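Local coordinates for attachment invasion locus protein (Yersinia pestis, PDB 3QRA) that promotes the attachment of the bacterium to eukaryotic host cells and their invasion, as an eight-stranded beta-barrel of the outer membrane, at residues Glu4-Ile9 / Asn129-Ala134; Ile45-Gln50 / Thr148-Ala153. All blocks are in the same frame, centred on the assembly; numbering follows the deposited sequence.

Interaction 1 of 2, residues Glu4-Ile9 / Asn129-Ala134. With C8E ((hydroxyethyloxy)tri(ethyloxy)octane), chain B.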
loop_
_atom_site.group_PDB
_atom_site.type_symbol
_atom_site.label_atom_id
_atom_site.label_comp_id
_atom_site.label_asym_id
_atom_site.label_seq_id
_atom_site.Cartn_x
_atom_site.Cartn_y
_atom_site.Cartn_z
ATOM N N GLU A 4 9.589 5.869 20.651
ATOM C CA GLU A 4 9.127 4.509 20.339
ATOM C C GLU A 4 8.944 4.265 18.857
ATOM O O GLU A 4 8.449 5.131 18.127
ATOM C CB GLU A 4 7.844 4.166 21.101
ATOM C CG GLU A 4 8.069 4.029 22.613
ATOM C CD GLU A 4 6.813 3.634 23.369
ATOM O OE1 GLU A 4 5.698 3.792 22.825
ATOM O OE2 GLU A 4 6.944 3.167 24.515
ATOM N N SER A 5 9.332 3.058 18.438
ATOM C CA SER A 5 9.201 2.603 17.062
ATOM C C SER A 5 8.084 1.572 16.973
ATOM O O SER A 5 7.889 0.778 17.900
ATOM C CB SER A 5 10.505 1.923 16.610
ATOM O OG SER A 5 11.605 2.813 16.649
ATOM N N SER A 6 7.379 1.567 15.848
ATOM C CA SER A 6 6.401 0.524 15.552
ATOM C C SER A 6 6.732 -0.092 14.200
ATOM O O SER A 6 6.972 0.610 13.233
ATOM C CB SER A 6 4.989 1.110 15.505
ATOM O OG SER A 6 4.670 1.786 16.717
ATOM N N ILE A 7 6.758 -1.411 14.140
ATOM C CA ILE A 7 7.016 -2.078 12.879
ATOM C C ILE A 7 5.865 -3.042 12.647
ATOM O O ILE A 7 5.467 -3.783 13.561
ATOM C CB ILE A 7 8.385 -2.822 12.907
ATOM C CG1 ILE A 7 8.648 -3.560 11.591
ATOM C CG2 ILE A 7 8.466 -3.785 14.094
ATOM C CD1 ILE A 7 8.793 -2.638 10.401
ATOM N N SER A 8 5.323 -3.012 11.435
ATOM C CA SER A 8 4.225 -3.904 11.089
ATOM C C SER A 8 4.349 -4.489 9.690
ATOM O O SER A 8 4.925 -3.867 8.785
ATOM C CB SER A 8 2.870 -3.203 11.238
ATOM O OG SER A 8 2.778 -2.022 10.443
ATOM N N ILE A 9 3.797 -5.692 9.535
ATOM C CA ILE A 9 3.648 -6.296 8.220
ATOM C C ILE A 9 2.175 -6.602 8.016
ATOM O O ILE A 9 1.457 -6.910 8.969
ATOM C CB ILE A 9 4.513 -7.585 8.042
ATOM C CG1 ILE A 9 4.577 -7.981 6.565
ATOM C CG2 ILE A 9 3.988 -8.741 8.904
ATOM C CD1 ILE A 9 5.597 -9.083 6.267
ATOM N N ASN A 129 2.552 -2.361 23.572
ATOM C CA ASN A 129 3.618 -2.892 22.718
ATOM C C ASN A 129 3.161 -3.582 21.435
ATOM O O ASN A 129 3.975 -4.164 20.727
ATOM C CB ASN A 129 4.525 -3.841 23.501
ATOM C CG ASN A 129 5.179 -3.164 24.678
ATOM O OD1 ASN A 129 4.877 -3.480 25.820
ATOM N ND2 ASN A 129 6.074 -2.221 24.403
ATOM N N PHE A 130 1.870 -3.521 21.138
ATOM C CA PHE A 130 1.357 -4.139 19.917
ATOM C C PHE A 130 0.763 -3.093 19.017
ATOM O O PHE A 130 0.331 -2.040 19.484
ATOM C CB PHE A 130 0.294 -5.181 20.230
ATOM C CG PHE A 130 0.810 -6.328 21.051
ATOM C CD1 PHE A 130 1.294 -7.467 20.440
ATOM C CD2 PHE A 130 0.847 -6.245 22.433
ATOM C CE1 PHE A 130 1.783 -8.518 21.199
ATOM C CE2 PHE A 130 1.337 -7.292 23.193
ATOM C CZ PHE A 130 1.802 -8.428 22.574
ATOM N N VAL A 131 0.728 -3.401 17.727
ATOM C CA VAL A 131 0.209 -2.509 16.691
ATOM C C VAL A 131 -0.723 -3.254 15.770
ATOM O O VAL A 131 -0.422 -4.306 15.373
ATOM C CB VAL A 131 1.285 -1.990 15.764
ATOM C CG1 VAL A 131 0.755 -0.909 14.910
ATOM C CG2 VAL A 131 2.342 -1.509 16.447
ATOM N N ILE A 132 -1.838 -2.647 15.454
ATOM C CA ILE A 132 -2.689 -3.049 14.357
ATOM C C ILE A 132 -2.756 -1.844 13.442
ATOM O O ILE A 132 -3.020 -0.735 13.894
ATOM C CB ILE A 132 -4.092 -3.432 14.845
ATOM C CG1 ILE A 132 -3.991 -4.600 15.837
ATOM C CG2 ILE A 132 -4.995 -3.785 13.651
ATOM C CD1 ILE A 132 -5.317 -5.063 16.369
ATOM N N ASP A 133 -2.469 -2.049 12.164
ATOM C CA ASP A 133 -2.329 -0.940 11.237
ATOM C C ASP A 133 -3.338 -1.108 10.104
ATOM O O ASP A 133 -3.512 -2.211 9.602
ATOM C CB ASP A 133 -0.900 -0.914 10.666
ATOM C CG ASP A 133 -0.722 0.156 9.591
ATOM O OD1 ASP A 133 -0.504 1.325 9.966
ATOM O OD2 ASP A 133 -0.801 -0.172 8.379
ATOM N N ALA A 134 -3.997 -0.028 9.693
ATOM C CA ALA A 134 -4.877 -0.124 8.523
ATOM C C ALA A 134 -4.796 1.158 7.730
ATOM O O ALA A 134 -4.786 2.245 8.308
ATOM C CB ALA A 134 -6.329 -0.408 8.933
HETATM C C1 C8E B . 8.489 -7.914 9.612
HETATM C C2 C8E B . 8.044 -7.320 10.944
HETATM C C3 C8E B . 6.586 -7.657 11.241
HETATM C C4 C8E B . 6.419 -8.252 12.634
HETATM C C5 C8E B . 5.755 -9.627 12.577
HETATM C C6 C8E B . 4.318 -9.523 13.074
HETATM C C7 C8E B . 3.451 -10.659 12.541
HETATM C C8 C8E B . 1.991 -10.231 12.432
HETATM O O9 C8E B . 1.521 -10.603 11.154
HETATM C C10 C8E B . 0.143 -10.373 10.956
HETATM C C11 C8E B . 0.021 -9.657 9.620
HETATM O O12 C8E B . -1.335 -9.500 9.273
HETATM C C13 C8E B . -2.012 -8.715 10.210
HETATM C C14 C8E B . -3.488 -9.057 10.209
HETATM O O15 C8E B . -4.162 -8.038 10.916
HETATM C C16 C8E B . -4.129 -8.247 12.312
HETATM C C17 C8E B . -4.808 -9.561 12.672
#
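Ser-6 and Val-131 meet inside the barrel, where CG2 of Val-131 comes to 3.8 Å from CB of Ser-6 and 4.0 Å from its OG. Val-131 can do this because its CG1 lies anti to the backbone N (chi1 -169°), which turns CG2 out beside that N and toward the serine. Two residues further along both strands, the hydroxyl OG of Ser-8 rests 3.8 Å from the methylene CB of Asp-133. No hydrogen bond passes between 4-9 and 129-134, and their backbones stay well apart, with 7.0 Å between CA of Ser-6 and CA of Val-131. The carboxylate of Asp-133 is directed to other partners: OD2 forms a salt bridge with Lys-33, while OD1 accepts hydrogen bonds from Tyr-89 and Gln-123, so the buried charge is held from several strands. Gln-123 also touches both Ser-6 and Val-131. On the outer surface a detergent molecule crosses the strand, its C2 lying 3.9 Å from CG1 of Ile-7 and its C3 3.7 Å from CG2 of Ile-9. Small and polar side chains turned inward, alternating with aliphatic ones turned to detergent, are the signature of a transmembrane beta-barrel of the outer membrane.

Interaction 2 of 2, residues Ile45-Gln50 / Thr148-Ala153. With C8E ((hydroxyethyloxy)tri(ethyloxy)octane), chain E; C8E ((hydroxyethyloxy)tri(ethyloxy)octane), chain B; C8E ((hydroxyethyloxy)tri(ethyloxy)octane), chain F.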
loop_
_atom_site.group_PDB
_atom_site.type_symbol
_atom_site.label_atom_id
_atom_site.label_comp_id
_atom_site.label_asym_id
_atom_site.label_seq_id
_atom_site.Cartn_x
_atom_site.Cartn_y
_atom_site.Cartn_z
ATOM N N ILE A 45 5.778 8.197 9.769
ATOM C CA ILE A 45 5.581 6.824 9.354
ATOM C C ILE A 45 5.979 6.668 7.886
ATOM O O ILE A 45 5.781 7.574 7.065
ATOM C CB ILE A 45 4.137 6.357 9.654
ATOM C CG1 ILE A 45 3.961 4.865 9.327
ATOM C CG2 ILE A 45 3.133 7.216 8.917
ATOM C CD1 ILE A 45 2.775 4.204 10.046
ATOM N N GLY A 46 6.590 5.527 7.585
ATOM C CA GLY A 46 7.007 5.192 6.240
ATOM C C GLY A 46 6.327 3.889 5.866
ATOM O O GLY A 46 6.085 3.039 6.727
ATOM N N SER A 47 6.033 3.735 4.580
ATOM C CA SER A 47 5.284 2.589 4.083
ATOM C C SER A 47 5.859 2.107 2.752
ATOM O O SER A 47 6.156 2.913 1.858
ATOM C CB SER A 47 3.810 2.978 3.885
ATOM O OG SER A 47 3.079 1.933 3.257
ATOM N N PHE A 48 6.015 0.794 2.639
ATOM C CA PHE A 48 6.300 0.154 1.359
ATOM C C PHE A 48 5.180 -0.824 1.093
ATOM O O PHE A 48 4.834 -1.627 1.968
ATOM C CB PHE A 48 7.626 -0.630 1.361
ATOM C CG PHE A 48 7.768 -1.541 0.161
ATOM C CD1 PHE A 48 8.196 -1.039 -1.059
ATOM C CD2 PHE A 48 7.405 -2.877 0.242
ATOM C CE1 PHE A 48 8.289 -1.870 -2.179
ATOM C CE2 PHE A 48 7.497 -3.712 -0.872
ATOM C CZ PHE A 48 7.941 -3.201 -2.079
ATOM N N ALA A 49 4.624 -0.770 -0.112
ATOM C CA ALA A 49 3.577 -1.713 -0.491
ATOM C C ALA A 49 3.873 -2.330 -1.847
ATOM O O ALA A 49 4.455 -1.692 -2.731
ATOM C CB ALA A 49 2.195 -1.015 -0.511
ATOM N N GLN A 50 3.471 -3.580 -2.012
ATOM C CA GLN A 50 3.540 -4.199 -3.318
ATOM C C GLN A 50 2.324 -5.081 -3.495
ATOM O O GLN A 50 1.932 -5.785 -2.576
ATOM C CB GLN A 50 4.845 -4.986 -3.479
ATOM C CG GLN A 50 4.759 -6.462 -3.158
ATOM C CD GLN A 50 5.905 -7.252 -3.777
ATOM O OE1 GLN A 50 7.006 -6.723 -3.964
ATOM N NE2 GLN A 50 5.641 -8.509 -4.129
ATOM N N THR A 148 -5.473 0.914 -3.075
ATOM C CA THR A 148 -4.903 -0.197 -2.322
ATOM C C THR A 148 -5.255 -0.115 -0.842
ATOM O O THR A 148 -4.997 0.894 -0.190
ATOM C CB THR A 148 -3.361 -0.249 -2.484
ATOM O OG1 THR A 148 -3.026 -0.322 -3.880
ATOM C CG2 THR A 148 -2.758 -1.466 -1.718
ATOM N N TRP A 149 -5.843 -1.187 -0.324
ATOM C CA TRP A 149 -6.130 -1.302 1.098
ATOM C C TRP A 149 -5.075 -2.164 1.764
ATOM O O TRP A 149 -4.569 -3.111 1.167
ATOM C CB TRP A 149 -7.510 -1.910 1.332
ATOM C CG TRP A 149 -8.635 -0.922 1.122
ATOM C CD1 TRP A 149 -9.383 -0.754 -0.001
ATOM C CD2 TRP A 149 -9.113 0.034 2.076
ATOM N NE1 TRP A 149 -10.314 0.246 0.197
ATOM C CE2 TRP A 149 -10.166 0.743 1.467
ATOM C CE3 TRP A 149 -8.753 0.356 3.393
ATOM C CZ2 TRP A 149 -10.864 1.762 2.127
ATOM C CZ3 TRP A 149 -9.449 1.366 4.049
ATOM C CH2 TRP A 149 -10.493 2.055 3.415
ATOM N N MET A 150 -4.757 -1.812 3.005
ATOM C CA MET A 150 -3.687 -2.471 3.742
ATOM C C MET A 150 -4.153 -2.732 5.153
ATOM O O MET A 150 -4.766 -1.861 5.780
ATOM C CB MET A 150 -2.443 -1.578 3.765
ATOM C CG MET A 150 -1.912 -1.243 2.354
ATOM S SD MET A 150 -0.593 -0.013 2.401
ATOM C CE MET A 150 -0.799 0.702 0.761
ATOM N N LEU A 151 -3.842 -3.930 5.650
ATOM C CA LEU A 151 -4.194 -4.304 7.020
ATOM C C LEU A 151 -3.079 -5.167 7.591
ATOM O O LEU A 151 -2.814 -6.254 7.085
ATOM C CB LEU A 151 -5.504 -5.082 7.046
ATOM C CG LEU A 151 -5.915 -5.676 8.401
ATOM C CD1 LEU A 151 -6.189 -4.576 9.422
ATOM C CD2 LEU A 151 -7.140 -6.575 8.244
ATOM N N GLY A 152 -2.438 -4.685 8.651
ATOM C CA GLY A 152 -1.253 -5.332 9.175
ATOM C C GLY A 152 -1.160 -5.295 10.685
ATOM O O GLY A 152 -2.044 -4.794 11.371
ATOM N N ALA A 153 -0.079 -5.857 11.200
ATOM C CA ALA A 153 0.119 -5.941 12.638
ATOM C C ALA A 153 1.599 -6.070 12.929
ATOM O O ALA A 153 2.400 -6.435 12.057
ATOM C CB ALA A 153 -0.653 -7.131 13.235
HETATM C C1 C8E E . 9.155 0.203 6.253
HETATM C C2 C8E E . 8.948 1.054 5.007
HETATM C C3 C8E E . 9.599 2.418 5.182
HETATM C C4 C8E E . 10.061 2.985 3.846
HETATM C C5 C8E E . 9.637 4.442 3.707
HETATM C C6 C8E E . 10.844 5.338 3.453
HETATM C C7 C8E E . 10.406 6.732 3.024
HETATM C C8 C8E E . 11.574 7.711 3.056
HETATM C C1 C8E B . 8.489 -7.914 9.612
HETATM C C2 C8E B . 8.044 -7.320 10.944
HETATM C C3 C8E B . 6.586 -7.657 11.241
HETATM C C4 C8E B . 6.419 -8.252 12.634
HETATM C C5 C8E B . 5.755 -9.627 12.577
HETATM C C6 C8E B . 4.318 -9.523 13.074
HETATM C C7 C8E B . 3.451 -10.659 12.541
HETATM C C8 C8E B . 1.991 -10.231 12.432
HETATM O O9 C8E B . 1.521 -10.603 11.154
HETATM C C10 C8E B . 0.143 -10.373 10.956
HETATM C C11 C8E B . 0.021 -9.657 9.620
HETATM O O12 C8E B . -1.335 -9.500 9.273
HETATM C C13 C8E B . -2.012 -8.715 10.210
HETATM C C14 C8E B . -3.488 -9.057 10.209
HETATM O O15 C8E B . -4.162 -8.038 10.916
HETATM C C16 C8E B . -4.129 -8.247 12.312
HETATM C C17 C8E B . -4.808 -9.561 12.672
HETATM C C1 C8E F . 11.049 -5.773 0.566
HETATM C C2 C8E F . 10.497 -6.071 -0.823
HETATM C C3 C8E F . 11.177 -5.207 -1.878
HETATM C C4 C8E F . 11.103 -5.852 -3.259
HETATM C C5 C8E F . 10.442 -4.912 -4.260
HETATM C C6 C8E F . 11.329 -4.712 -5.483
HETATM C C7 C8E F . 10.530 -4.201 -6.677
HETATM C C8 C8E F . 11.458 -3.868 -7.840
HETATM O O9 C8E F . 10.773 -4.042 -9.060
#
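Met-150 reaches across the barrel interior to Ala-49, its terminal methyl CE packing 3.7 Å from the CB of the alanine. The sulfur follows at 4.2 Å from the same CB, and SD lies equally far, 4.2 Å, from OG of Ser-47, so the end of the methionine lies over two successive inward residues of the facing strand. Its conformation accounts for the span: CG stands anti to the carbonyl carbon (chi1 -59°), and from there the chain runs extended through SD (chi2 172°) to CE. Ser-47 has its OG anti to the backbone N (chi1 173°), and that hydroxyl is hydrogen-bonded to ND2 of Asn-31 rather than to anything on 148-153. Phe-48 points the other way, to the outside, where its CZ lies 3.7 Å from C5 of a detergent tail that meets the ring obliquely. At Gly-46 a second tail lies close against the backbone, with its C3 3.7 Å from the glycine carbonyl carbon. Strand 28-37, the sheet neighbour of 42-53, sets Asn-31 and Lys-33 against the methionine, and strand 130-141, the neighbour of 144-156, adds Ser-135 and Glu-137; Ala-49 and Ser-47 are backed by Ser-73 and Thr-75 of strand 66-81.

Both interactions bring together inward-facing side chains of strands that are not sheet neighbours, and their centres lie 11 Å apart. Strand 144-156 joins them, since it runs between strands 5-18 and 130-141 and so closes the barrel. Gly-152 N is 2.9 Å from Asp-133 O, and Ala-153 N is 2.9 Å from Ile-9 O, both probable hydrogen bonds; the 148-153 segment is thereby tied to each half of interaction 1. On the outside, one detergent molecule spans the same seam, with its C11 3.2 Å from Ile-9 O and its C13 3.6 Å from Ala-153 N. The detergents probably mark the surface that faces lipid in the membrane, on the barrel wall on whose inner side the two contacts lie.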